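Local coordinates for protein metallophosphoesterase (PDB 3RQZ) that binds zinc ions and probably acts as a phosphatase of the YfcE family of metallophosphoesterases, at residues A[228-233]-A[237-242]; A[118-123]-A[138-143]; A[51-56]-A[98-103]. One frame throughout, in Å; residues are numbered along the deposited sequence. Where two conformers were deposited one is given.

Contact 1: residues A[228-233]-A[237-242]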
ATOM      1  N   GLN A 228       1.830 -13.713 -16.125  1.00 29.82           N
ATOM      2  CA  GLN A 228       2.432 -14.401 -15.002  1.00 30.03           C
ATOM      3  C   GLN A 228       1.350 -15.014 -14.106  1.00 30.18           C
ATOM      4  O   GLN A 228       1.545 -16.089 -13.564  1.00 30.99           O
ATOM      5  CB  GLN A 228       3.282 -13.425 -14.168  1.00 29.02           C
ATOM      6  CG  GLN A 228       4.526 -12.897 -14.871  1.00 29.29           C
ATOM      7  CD  GLN A 228       5.203 -11.770 -14.102  1.00 30.36           C
ATOM      8  OE1 GLN A 228       4.708 -11.297 -13.058  1.00 29.33           O
ATOM      9  NE2 GLN A 228       6.351 -11.328 -14.612  1.00 32.24           N
HETATM   10  N   MSE A 229       0.242 -14.305 -13.917  1.00 30.04           N
HETATM   11  CA  MSE A 229      -0.889 -14.851 -13.148  1.00 30.78           C
HETATM   12  C   MSE A 229      -1.538 -16.051 -13.832  1.00 32.28           C
HETATM   13  O   MSE A 229      -1.830 -17.051 -13.177  1.00 32.80           O
HETATM   14  CB  MSE A 229      -1.947 -13.785 -12.864  1.00 30.60           C
HETATM   15  CG  MSE A 229      -1.455 -12.666 -11.914  1.00 28.78           C
HETATM   16 SE   MSE A 229      -2.711 -11.200 -11.798  0.75 27.70          SE
HETATM   17  CE  MSE A 229      -4.070 -12.131 -10.762  1.00 30.16           C
ATOM     18  N   ARG A 230      -1.744 -15.964 -15.147  1.00 33.35           N
ATOM     19  CA  ARG A 230      -2.320 -17.080 -15.890  1.00 34.68           C
ATOM     20  C   ARG A 230      -1.395 -18.292 -15.877  1.00 35.70           C
ATOM     21  O   ARG A 230      -1.867 -19.432 -15.818  1.00 35.18           O
ATOM     22  CB  ARG A 230      -2.674 -16.664 -17.330  1.00 34.98           C
ATOM     23  CG  ARG A 230      -3.764 -15.569 -17.386  1.00 34.13           C
ATOM     24  CD  ARG A 230      -4.345 -15.429 -18.781  1.00 35.35           C
ATOM     25  NE  ARG A 230      -5.525 -14.561 -18.746  1.00 36.17           N
ATOM     26  CZ  ARG A 230      -5.576 -13.318 -19.220  1.00 35.79           C
ATOM     27  NH1 ARG A 230      -6.703 -12.643 -19.100  1.00 36.32           N
ATOM     28  NH2 ARG A 230      -4.523 -12.739 -19.810  1.00 35.28           N
ATOM     29  N   GLU A 231      -0.086 -18.039 -15.927  1.00 36.29           N
ATOM     30  CA  GLU A 231       0.907 -19.102 -15.837  1.00 37.84           C
ATOM     31  C   GLU A 231       0.817 -19.820 -14.485  1.00 37.98           C
ATOM     32  O   GLU A 231       0.945 -21.042 -14.430  1.00 38.56           O
ATOM     33  CB  GLU A 231       2.325 -18.546 -16.052  1.00 38.34           C
ATOM     34  CG  GLU A 231       3.434 -19.621 -16.081  1.00 42.44           C
ATOM     35  CD  GLU A 231       3.134 -20.774 -17.044  1.00 46.95           C
ATOM     36  OE1 GLU A 231       2.923 -20.519 -18.254  1.00 47.89           O
ATOM     37  OE2 GLU A 231       3.116 -21.947 -16.595  1.00 51.33           O
ATOM     38  N   ALA A 232       0.582 -19.062 -13.411  1.00 37.55           N
ATOM     39  CA  ALA A 232       0.451 -19.631 -12.062  1.00 37.97           C
ATOM     40  C   ALA A 232      -0.904 -20.327 -11.823  1.00 38.61           C
ATOM     41  O   ALA A 232      -1.088 -20.983 -10.804  1.00 39.21           O
ATOM     42  CB  ALA A 232       0.707 -18.548 -10.977  1.00 37.72           C
ATOM     43  N   GLY A 233      -1.838 -20.161 -12.754  1.00 38.51           N
ATOM     44  CA  GLY A 233      -3.190 -20.718 -12.629  1.00 38.75           C
ATOM     45  C   GLY A 233      -4.100 -19.924 -11.711  1.00 38.87           C
ATOM     46  O   GLY A 233      -5.077 -20.465 -11.216  1.00 38.42           O
ATOM     47  N   SER A 237     -10.964 -13.862 -12.644  1.00 38.87           N
ATOM     48  CA  SER A 237     -11.539 -12.637 -12.081  1.00 38.62           C
ATOM     49  C   SER A 237     -10.464 -11.693 -11.491  1.00 37.27           C
ATOM     50  O   SER A 237     -10.590 -10.459 -11.548  1.00 37.16           O
ATOM     51  CB  SER A 237     -12.589 -12.990 -11.026  1.00 39.51           C
ATOM     52  OG  SER A 237     -11.993 -13.043  -9.747  1.00 42.39           O
ATOM     53  N   LEU A 238      -9.401 -12.262 -10.932  1.00 35.64           N
ATOM     54  CA  LEU A 238      -8.310 -11.436 -10.412  1.00 34.16           C
ATOM     55  C   LEU A 238      -7.432 -10.898 -11.547  1.00 33.65           C
ATOM     56  O   LEU A 238      -6.889  -9.783 -11.460  1.00 32.87           O
ATOM     57  CB  LEU A 238      -7.452 -12.208  -9.404  1.00 34.21           C
ATOM     58  CG  LEU A 238      -8.006 -12.467  -7.997  1.00 35.06           C
ATOM     59  CD1 LEU A 238      -6.917 -13.130  -7.131  1.00 33.28           C
ATOM     60  CD2 LEU A 238      -8.542 -11.171  -7.312  1.00 35.11           C
ATOM     61  N   VAL A 239      -7.292 -11.705 -12.598  1.00 33.14           N
ATOM     62  CA  VAL A 239      -6.450 -11.349 -13.737  1.00 32.69           C
ATOM     63  C   VAL A 239      -7.060 -10.142 -14.468  1.00 32.86           C
ATOM     64  O   VAL A 239      -6.366  -9.178 -14.759  1.00 32.09           O
ATOM     65  CB  VAL A 239      -6.223 -12.550 -14.687  1.00 32.64           C
ATOM     66  CG1 VAL A 239      -5.386 -12.134 -15.901  1.00 31.77           C
ATOM     67  CG2 VAL A 239      -5.534 -13.691 -13.942  1.00 31.66           C
ATOM     68  N   THR A 240      -8.365 -10.216 -14.722  0.50 33.43           N
ATOM     69  CA  THR A 240      -9.091  -9.185 -15.467  0.50 34.47           C
ATOM     70  C   THR A 240      -9.162  -7.828 -14.763  0.50 34.22           C
ATOM     71  O   THR A 240      -8.977  -6.790 -15.402  0.50 34.51           O
ATOM     72  CB  THR A 240     -10.527  -9.634 -15.798  0.50 34.53           C
ATOM     73  OG1 THR A 240     -10.489 -10.698 -16.762  0.50 36.62           O
ATOM     74  CG2 THR A 240     -11.329  -8.453 -16.363  0.50 35.42           C
ATOM     75  N   ARG A 241      -9.444  -7.833 -13.460  1.00 34.23           N
ATOM     76  CA  ARG A 241      -9.528  -6.585 -12.652  1.00 34.50           C
ATOM     77  C   ARG A 241      -8.440  -5.570 -12.910  1.00 34.24           C
ATOM     78  O   ARG A 241      -8.705  -4.360 -12.892  1.00 34.78           O
ATOM     79  CB  ARG A 241      -9.382  -6.856 -11.168  1.00 35.12           C
ATOM     80  CG  ARG A 241     -10.321  -7.781 -10.528  1.00 38.17           C
ATOM     81  CD  ARG A 241      -9.742  -8.013  -9.121  1.00 39.83           C
ATOM     82  NE  ARG A 241      -9.794  -6.792  -8.327  1.00 40.85           N
ATOM     83  CZ  ARG A 241     -10.399  -6.692  -7.143  1.00 43.12           C
ATOM     84  NH1 ARG A 241     -11.002  -7.751  -6.611  1.00 44.14           N
ATOM     85  NH2 ARG A 241     -10.402  -5.533  -6.487  1.00 42.98           N
ATOM     86  N   LEU A 242      -7.219  -6.068 -13.091  1.00 33.76           N
ATOM     87  CA  LEU A 242      -6.031  -5.240 -13.266  1.00 33.40           C
ATOM     88  C   LEU A 242      -6.075  -4.346 -14.480  1.00 33.74           C
ATOM     89  O   LEU A 242      -5.522  -3.255 -14.453  1.00 34.21           O
ATOM     90  CB  LEU A 242      -4.761  -6.102 -13.353  1.00 32.67           C
ATOM     91  CG  LEU A 242      -4.208  -6.820 -12.135  1.00 31.26           C
ATOM     92  CD1 LEU A 242      -2.875  -7.419 -12.559  1.00 30.73           C
ATOM     93  CD2 LEU A 242      -4.035  -5.919 -10.897  1.00 30.44           C
TER
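Met229 (selenomethionine in the crystal) and Val239 meet where helices 222-232 and 236-244 pack as an antiparallel helical hairpin near the C-terminus, their axes 10.1 Å apart at 178° over these segments. Met229 points toward helix 236-244, and its CB lies 3.7 Å from Val239 CG2. The chain then bends at its third torsion (chi3 72°), which swings Met229 CE onto Leu238 CB at 3.6 Å, the two side chains crossing at about a right angle. At the bend, Met229 SE comes within 3.9 Å of Leu242 CD1. Val239 is forked between two neighbours: CG2 faces Met229, while CG1, anti to the backbone N, turns to Arg230. That arginine reaches across on an extended chain, and its guanidinium lies flat over the methyl, while NH1 forms a salt bridge to Glu236, just before the second segment. With an alanine in place of Val239, the guanidinium would probably lose the methyl that backs its face and a gap would open beside Met229 CB. Gly233, with positive phi, ends helix 222-232 in a Schellman motif, and the chain then turns into the second helix. From outside the pair, Pro43 touches Met229, and Ala85 of helix 85-92 touches Leu238. Val239 CG1 sits 3.4 Å above the centre of the Arg230 guanidinium plane.

Contact 2: residues A[118-123]-A[138-143]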
ATOM      1  N   GLY A 118      -4.136   0.287   7.663  1.00 21.07           N
ATOM      2  CA  GLY A 118      -5.577   0.555   7.560  1.00 21.69           C
ATOM      3  C   GLY A 118      -5.944   1.858   8.251  1.00 22.11           C
ATOM      4  O   GLY A 118      -6.177   2.879   7.602  1.00 23.43           O
ATOM      5  N   SER A 119      -5.982   1.854   9.575  1.00 22.26           N
ATOM      6  CA  SER A 119      -6.332   3.076  10.259  1.00 22.76           C
ATOM      7  C   SER A 119      -5.644   3.152  11.616  1.00 22.45           C
ATOM      8  O   SER A 119      -5.269   2.111  12.183  1.00 23.17           O
ATOM      9  CB  SER A 119      -7.850   3.179  10.432  1.00 21.64           C
ATOM     10  OG  SER A 119      -8.221   2.536  11.638  1.00 23.42           O
ATOM     11  N   PRO A 120      -5.454   4.370  12.157  1.00 23.37           N
ATOM     12  CA  PRO A 120      -4.802   4.355  13.475  1.00 24.07           C
ATOM     13  C   PRO A 120      -5.670   3.785  14.612  1.00 24.83           C
ATOM     14  O   PRO A 120      -5.127   3.374  15.661  1.00 25.67           O
ATOM     15  CB  PRO A 120      -4.404   5.826  13.696  1.00 24.45           C
ATOM     16  CG  PRO A 120      -5.194   6.602  12.735  1.00 23.38           C
ATOM     17  CD  PRO A 120      -5.424   5.716  11.552  1.00 23.76           C
ATOM     18  N   ARG A 121      -6.991   3.698  14.421  1.00 25.45           N
ATOM     19  CA  ARG A 121      -7.816   2.949  15.384  1.00 25.98           C
ATOM     20  C   ARG A 121      -7.594   1.449  15.291  1.00 25.58           C
ATOM     21  O   ARG A 121      -7.499   0.754  16.325  1.00 25.29           O
ATOM     22  CB  ARG A 121      -9.323   3.215  15.206  1.00 26.77           C
ATOM     23  CG  ARG A 121      -9.756   4.618  15.479  1.00 29.04           C
ATOM     24  CD  ARG A 121     -11.229   4.650  15.832  1.00 29.86           C
ATOM     25  NE  ARG A 121     -12.038   4.181  14.711  1.00 30.47           N
ATOM     26  CZ  ARG A 121     -13.359   4.154  14.723  1.00 31.87           C
ATOM     27  NH1 ARG A 121     -14.019   3.693  13.667  1.00 34.57           N
ATOM     28  NH2 ARG A 121     -14.013   4.597  15.792  1.00 30.94           N
ATOM     29  N   HIS A 122      -7.553   0.947  14.053  1.00 24.92           N
ATOM     30  CA  HIS A 122      -7.431  -0.488  13.777  1.00 25.31           C
ATOM     31  C   HIS A 122      -6.421  -0.721  12.677  1.00 23.46           C
ATOM     32  O   HIS A 122      -6.799  -0.867  11.520  1.00 23.39           O
ATOM     33  CB  HIS A 122      -8.806  -1.045  13.375  1.00 26.53           C
ATOM     34  CG  HIS A 122      -9.877  -0.727  14.369  1.00 30.11           C
ATOM     35  ND1 HIS A 122      -9.948  -1.348  15.595  1.00 33.07           N
ATOM     36  CD2 HIS A 122     -10.900   0.167  14.339  1.00 31.73           C
ATOM     37  CE1 HIS A 122     -10.982  -0.871  16.270  1.00 34.30           C
ATOM     38  NE2 HIS A 122     -11.577   0.049  15.530  1.00 33.50           N
ATOM     39  N   PRO A 123      -5.124  -0.764  13.038  1.00 22.81           N
ATOM     40  CA  PRO A 123      -4.028  -0.688  12.080  1.00 22.72           C
ATOM     41  C   PRO A 123      -4.121  -1.622  10.875  1.00 23.31           C
ATOM     42  O   PRO A 123      -3.829  -1.200   9.745  1.00 24.07           O
ATOM     43  CB  PRO A 123      -2.794  -1.003  12.943  1.00 22.93           C
ATOM     44  CG  PRO A 123      -3.142  -0.512  14.276  1.00 22.76           C
ATOM     45  CD  PRO A 123      -4.633  -0.618  14.425  1.00 23.17           C
ATOM     46  N   PHE A 138      -8.688  10.879  13.515  1.00 26.86           N
ATOM     47  CA  PHE A 138      -7.824  12.004  13.906  1.00 28.11           C
ATOM     48  C   PHE A 138      -7.447  12.032  15.386  1.00 28.88           C
ATOM     49  O   PHE A 138      -6.293  12.286  15.694  1.00 29.91           O
ATOM     50  CB  PHE A 138      -8.378  13.348  13.419  1.00 27.27           C
ATOM     51  CG  PHE A 138      -8.020  13.649  11.986  1.00 27.74           C
ATOM     52  CD1 PHE A 138      -6.743  14.113  11.660  1.00 27.36           C
ATOM     53  CD2 PHE A 138      -8.957  13.459  10.949  1.00 26.41           C
ATOM     54  CE1 PHE A 138      -6.382  14.369  10.320  1.00 26.40           C
ATOM     55  CE2 PHE A 138      -8.602  13.731   9.624  1.00 26.55           C
ATOM     56  CZ  PHE A 138      -7.311  14.196   9.310  1.00 25.09           C
ATOM     57  N   PRO A 139      -8.390  11.710  16.300  1.00 30.16           N
ATOM     58  CA  PRO A 139      -7.994  11.562  17.716  1.00 29.91           C
ATOM     59  C   PRO A 139      -7.124  10.333  18.006  1.00 29.75           C
ATOM     60  O   PRO A 139      -6.484  10.280  19.067  1.00 29.55           O
ATOM     61  CB  PRO A 139      -9.337  11.448  18.464  1.00 30.55           C
ATOM     62  CG  PRO A 139     -10.390  11.975  17.496  1.00 31.65           C
ATOM     63  CD  PRO A 139      -9.850  11.588  16.123  1.00 30.47           C
ATOM     64  N   ALA A 140      -7.091   9.380  17.072  1.00 29.44           N
ATOM     65  CA  ALA A 140      -6.358   8.115  17.235  1.00 29.57           C
ATOM     66  C   ALA A 140      -4.844   8.167  16.892  1.00 29.74           C
ATOM     67  O   ALA A 140      -4.128   7.183  17.069  1.00 30.14           O
ATOM     68  CB  ALA A 140      -7.061   6.964  16.456  1.00 29.23           C
ATOM     69  N   PHE A 141      -4.363   9.300  16.385  1.00 29.53           N
ATOM     70  CA  PHE A 141      -2.931   9.515  16.239  1.00 29.60           C
ATOM     71  C   PHE A 141      -2.621  10.921  16.717  1.00 30.11           C
ATOM     72  O   PHE A 141      -3.503  11.782  16.701  1.00 30.63           O
ATOM     73  CB  PHE A 141      -2.432   9.248  14.804  1.00 29.41           C
ATOM     74  CG  PHE A 141      -2.879  10.268  13.784  1.00 28.28           C
ATOM     75  CD1 PHE A 141      -4.153  10.204  13.216  1.00 26.26           C
ATOM     76  CD2 PHE A 141      -2.011  11.293  13.390  1.00 27.86           C
ATOM     77  CE1 PHE A 141      -4.564  11.144  12.234  1.00 26.01           C
ATOM     78  CE2 PHE A 141      -2.398  12.241  12.427  1.00 26.54           C
ATOM     79  CZ  PHE A 141      -3.690  12.178  11.850  1.00 27.17           C
ATOM     80  N   ASP A 142      -1.383  11.147  17.142  1.00 30.35           N
ATOM     81  CA  ASP A 142      -1.001  12.392  17.798  1.00 32.00           C
ATOM     82  C   ASP A 142       0.180  13.088  17.080  1.00 32.02           C
ATOM     83  O   ASP A 142       0.910  13.869  17.666  1.00 33.13           O
ATOM     84  CB  ASP A 142      -0.687  12.113  19.279  1.00 33.42           C
ATOM     85  CG  ASP A 142       0.390  11.029  19.469  1.00 35.97           C
ATOM     86  OD1 ASP A 142       0.994  10.566  18.478  1.00 38.60           O
ATOM     87  OD2 ASP A 142       0.649  10.631  20.632  1.00 41.65           O
ATOM     88  N   THR A 143       0.368  12.778  15.805  1.00 30.47           N
ATOM     89  CA  THR A 143       1.390  13.430  15.015  1.00 29.57           C
ATOM     90  C   THR A 143       0.664  14.329  13.992  1.00 29.45           C
ATOM     91  O   THR A 143      -0.526  14.167  13.774  1.00 28.95           O
ATOM     92  CB  THR A 143       2.228  12.392  14.265  1.00 29.17           C
ATOM     93  OG1 THR A 143       1.349  11.468  13.601  1.00 28.05           O
ATOM     94  CG2 THR A 143       3.114  11.620  15.236  1.00 29.38           C
TER
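Pro120 packs against Ala140 and Phe141 at the two ends of a beta-alpha-beta crossover: strand 113-116 leads through the loop of 118-123 to helix 131-137, and the loop of 138-143 brings the chain back to the adjacent parallel strand 145-147. From its CA, Pro120 points toward the second loop. Pro120 CB is the first atom to meet it, 3.6 Å from the backbone O of Ala140 and 4.0 Å from the methyl CB of the same residue, and it is 4.1 Å from Phe141 CB. One atom further round the ring, Pro120 CG reaches Phe141 CD1 at 3.8 Å. The pyrrolidine and the aromatic side chain run alongside each other in the same direction, and Pro120 CG approaches the aromatic ring obliquely. Phe141 takes up this position with its CG wedged between the backbone N and carbonyl carbon (chi1 70°). Cys146 of strand 145-147 touches both Pro120 and Phe141, so the pair rests on the sheet, and Arg183 makes a cation-pi contact with Phe141 while bonding to its carbonyl O. The first loop is shaped by an ST motif, in which His122 N donates to Ser119 OG at 3.0 Å. Arg121 has its charged end in a salt bridge with Glu126, and its backbone N bonds to Asn137 OD1 of the crossover helix. Its aliphatic part joins the contact: Arg121 CG lies 3.7 Å from Ala140 CB.

Contact 3: residues A[51-56]-A[98-103]; sequences LVRVLA and LQYLES
Arg53 lies over one face of the Tyr100 ring where the last turn of helix 45-55 meets helix 95-103, and this aliphatic-on-aromatic packing dominates the contact. It includes a CH-pi interaction: Arg53 CB stands 3.8 Å from the Tyr100 ring centroid, 11° off the ring normal. The two side chains run antiparallel alongside each other, each with CG anti to its backbone N (chi1 175° in Tyr100), which carries the phenol out to helix 45-55 and the arginine back to helix 95-103. Arg53 CG thus touches Tyr100 CD1 at 3.6 Å, and the guanidinium, turned 26° from the ring plane, ends over Tyr100 CB with Arg53 NH1 3.7 Å away.

Water-mediated bonds lie at both ends of this packed pair. At the phenol, one water accepts from Tyr100 OH at 2.8 Å and donates to Arg53 O at 2.7 Å and to Ala56 O at 2.8 Å, taking up carbonyls at the end of the helix. The hydroxyl is also hydrogen-bonded to Ser60 OG of strand 59-60. At the other end a second water, in the plane of the guanidinium at its edge, accepts from Arg53 NH1 and donates to Gln99 OE1.

Two direct bonds lie within segment 98-103: Ser103 OG donates to Tyr100 O at 2.7 Å, and Ser103 N donates to the same oxygen.

The chemistry implies a division of labour: methylenes on the ring face supply the packing, while the bonded hydroxyl is likely to hold the buried ring in place.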
ATOM      1  N   LEU A  51      12.300  -7.511  -2.288  1.00 21.96           N
ATOM      2  CA  LEU A  51      12.539  -6.106  -2.623  1.00 23.02           C
ATOM      3  C   LEU A  51      12.191  -5.122  -1.515  1.00 22.78           C
ATOM      4  O   LEU A  51      13.015  -4.266  -1.147  1.00 22.93           O
ATOM      5  CB  LEU A  51      11.719  -5.706  -3.847  1.00 23.29           C
ATOM      6  CG  LEU A  51      12.341  -6.055  -5.179  1.00 25.28           C
ATOM      7  CD1 LEU A  51      11.381  -5.674  -6.260  1.00 25.68           C
ATOM      8  CD2 LEU A  51      13.607  -5.286  -5.334  1.00 27.20           C
ATOM      9  N   VAL A  52      10.960  -5.226  -1.011  1.00 22.79           N
ATOM     10  CA  VAL A  52      10.511  -4.353   0.084  1.00 22.47           C
ATOM     11  C   VAL A  52      11.414  -4.472   1.325  1.00 21.74           C
ATOM     12  O   VAL A  52      11.754  -3.450   1.974  1.00 21.82           O
ATOM     13  CB  VAL A  52       9.003  -4.579   0.435  1.00 22.94           C
ATOM     14  CG1 VAL A  52       8.636  -3.858   1.770  1.00 23.09           C
ATOM     15  CG2 VAL A  52       8.118  -4.059  -0.702  1.00 22.39           C
ATOM     16  N   ARG A  53      11.813  -5.699   1.662  1.00 20.88           N
ATOM     17  CA  ARG A  53      12.714  -5.931   2.808  1.00 20.35           C
ATOM     18  C   ARG A  53      13.984  -5.064   2.735  1.00 20.90           C
ATOM     19  O   ARG A  53      14.355  -4.383   3.722  1.00 20.02           O
ATOM     20  CB  ARG A  53      13.105  -7.405   2.903  1.00 20.03           C
ATOM     21  CG  ARG A  53      14.116  -7.700   4.003  1.00 20.46           C
ATOM     22  CD  ARG A  53      14.313  -9.202   4.174  1.00 22.18           C
ATOM     23  NE  ARG A  53      14.974  -9.478   5.439  1.00 23.75           N
ATOM     24  CZ  ARG A  53      14.959 -10.642   6.060  1.00 24.55           C
ATOM     25  NH1 ARG A  53      14.301 -11.692   5.537  1.00 25.57           N
ATOM     26  NH2 ARG A  53      15.592 -10.744   7.217  1.00 25.96           N
ATOM     27  N   VAL A  54      14.645  -5.102   1.573  1.00 21.76           N
ATOM     28  CA  VAL A  54      15.915  -4.397   1.368  1.00 23.02           C
ATOM     29  C   VAL A  54      15.670  -2.874   1.276  1.00 22.93           C
ATOM     30  O   VAL A  54      16.414  -2.072   1.856  1.00 23.55           O
ATOM     31  CB  VAL A  54      16.655  -4.912   0.056  1.00 23.87           C
ATOM     32  CG1 VAL A  54      17.817  -3.991  -0.321  1.00 25.49           C
ATOM     33  CG2 VAL A  54      17.166  -6.319   0.254  1.00 23.42           C
ATOM     34  N   LEU A  55      14.610  -2.492   0.568  1.00 22.44           N
ATOM     35  CA  LEU A  55      14.357  -1.087   0.226  1.00 22.19           C
ATOM     36  C   LEU A  55      13.674  -0.228   1.291  1.00 21.69           C
ATOM     37  O   LEU A  55      13.757   1.004   1.242  1.00 20.54           O
ATOM     38  CB  LEU A  55      13.553  -1.002  -1.065  1.00 23.14           C
ATOM     39  CG  LEU A  55      14.264  -1.489  -2.326  1.00 24.11           C
ATOM     40  CD1 LEU A  55      13.297  -1.380  -3.504  1.00 27.63           C
ATOM     41  CD2 LEU A  55      15.526  -0.682  -2.599  1.00 29.71           C
ATOM     42  N   ALA A  56      12.993  -0.872   2.243  1.00 20.76           N
ATOM     43  CA  ALA A  56      12.240  -0.139   3.257  1.00 20.33           C
ATOM     44  C   ALA A  56      12.751  -0.483   4.656  1.00 20.19           C
ATOM     45  O   ALA A  56      12.025  -1.075   5.445  1.00 20.73           O
ATOM     46  CB  ALA A  56      10.738  -0.436   3.108  1.00 20.97           C
ATOM     47  N   LEU A  98       8.568 -15.504   5.368  1.00 25.25           N
ATOM     48  CA  LEU A  98       7.743 -15.653   6.569  1.00 25.10           C
ATOM     49  C   LEU A  98       8.350 -14.926   7.777  1.00 24.34           C
ATOM     50  O   LEU A  98       7.647 -14.220   8.489  1.00 23.66           O
ATOM     51  CB  LEU A  98       7.495 -17.141   6.885  1.00 26.10           C
ATOM     52  CG  LEU A  98       6.730 -17.821   5.721  1.00 26.88           C
ATOM     53  CD1 LEU A  98       6.852 -19.365   5.775  1.00 30.70           C
ATOM     54  CD2 LEU A  98       5.262 -17.346   5.715  1.00 27.35           C
ATOM     55  N   GLN A  99       9.650 -15.099   8.006  1.00 24.47           N
ATOM     56  CA  GLN A  99      10.320 -14.420   9.135  1.00 24.52           C
ATOM     57  C   GLN A  99      10.252 -12.909   8.996  1.00 22.81           C
ATOM     58  O   GLN A  99      10.048 -12.186   9.973  1.00 22.30           O
ATOM     59  CB  GLN A  99      11.784 -14.853   9.251  1.00 25.69           C
ATOM     60  CG  GLN A  99      11.980 -16.287   9.735  1.00 28.99           C
ATOM     61  CD  GLN A  99      13.426 -16.727   9.578  1.00 34.97           C
ATOM     62  OE1 GLN A  99      14.314 -15.896   9.484  1.00 38.24           O
ATOM     63  NE2 GLN A  99      13.662 -18.034   9.530  1.00 37.27           N
ATOM     64  N   TYR A 100      10.430 -12.415   7.779  1.00 21.83           N
ATOM     65  CA  TYR A 100      10.381 -10.983   7.600  1.00 21.42           C
ATOM     66  C   TYR A 100       8.979 -10.416   7.897  1.00 21.04           C
ATOM     67  O   TYR A 100       8.834  -9.414   8.595  1.00 21.65           O
ATOM     68  CB  TYR A 100      10.824 -10.580   6.175  1.00 20.43           C
ATOM     69  CG  TYR A 100      10.657  -9.103   5.921  1.00 19.07           C
ATOM     70  CD1 TYR A 100      11.547  -8.180   6.478  1.00 18.78           C
ATOM     71  CD2 TYR A 100       9.621  -8.629   5.104  1.00 18.55           C
ATOM     72  CE1 TYR A 100      11.397  -6.800   6.263  1.00 18.32           C
ATOM     73  CE2 TYR A 100       9.452  -7.267   4.872  1.00 18.64           C
ATOM     74  CZ  TYR A 100      10.364  -6.344   5.461  1.00 19.47           C
ATOM     75  OH  TYR A 100      10.223  -4.991   5.225  1.00 20.61           O
ATOM     76  N   LEU A 101       7.966 -11.026   7.297  1.00 21.50           N
ATOM     77  CA  LEU A 101       6.578 -10.592   7.509  1.00 21.54           C
ATOM     78  C   LEU A 101       6.195 -10.676   8.976  1.00 21.93           C
ATOM     79  O   LEU A 101       5.573  -9.748   9.479  1.00 22.27           O
ATOM     80  CB  LEU A 101       5.603 -11.349   6.623  1.00 20.67           C
ATOM     81  CG  LEU A 101       5.770 -11.099   5.115  1.00 20.40           C
ATOM     82  CD1 LEU A 101       4.837 -12.027   4.387  1.00 23.02           C
ATOM     83  CD2 LEU A 101       5.555  -9.619   4.693  1.00 22.62           C
ATOM     84  N   GLU A 102       6.587 -11.769   9.645  1.00 23.00           N
ATOM     85  CA  GLU A 102       6.342 -11.939  11.069  1.00 23.87           C
ATOM     86  C   GLU A 102       6.995 -10.850  11.906  1.00 23.80           C
ATOM     87  O   GLU A 102       6.536 -10.546  13.016  1.00 23.84           O
ATOM     88  CB  GLU A 102       6.812 -13.324  11.550  1.00 25.67           C
ATOM     89  CG  GLU A 102       5.911 -14.454  11.051  1.00 31.65           C
ATOM     90  CD  GLU A 102       6.531 -15.868  11.148  1.00 39.02           C
ATOM     91  OE1 GLU A 102       7.609 -16.030  11.766  1.00 42.62           O
ATOM     92  OE2 GLU A 102       5.928 -16.825  10.600  1.00 42.14           O
ATOM     93  N   SER A 103       8.056 -10.236  11.380  1.00 22.39           N
ATOM     94  CA  SER A 103       8.772  -9.264  12.196  1.00 21.47           C
ATOM     95  C   SER A 103       8.105  -7.900  12.193  1.00 21.13           C
ATOM     96  O   SER A 103       8.408  -7.068  13.066  1.00 21.63           O
ATOM     97  CB  SER A 103      10.234  -9.156  11.734  1.00 20.86           C
ATOM     98  OG  SER A 103      10.357  -8.407  10.523  1.00 21.69           O
TER
HETATM   99  O   HOH W   1      12.695  -3.809   5.740  1.00 23.37           O
HETATM  100  O   HOH W   2      15.183 -13.836   7.421  1.00 29.93           O

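Along the chain contact 3 comes first, then contact 2, then contact 1, and none touches another. Contact 3 joins helix 45-55, which follows strand 31-34 of the six-stranded sheet, to helix 95-103. Contact 2 spans the connection between neighbouring strands 113-116 and 145-147 of the five-stranded sheet. Contact 1 pairs the two C-terminal helices that follow strand 212-218. Centres of contacts 1 and 2 are about 34 Å apart, on opposite sides of the chain's centre; the centre of contact 3 is about 25 Å from the first and about 23 Å from the second. Side chains of Leu238, Val52 and Pro120 lie about 11, 13 and 14 Å from a bound zinc, round the metal site without supplying its ligands.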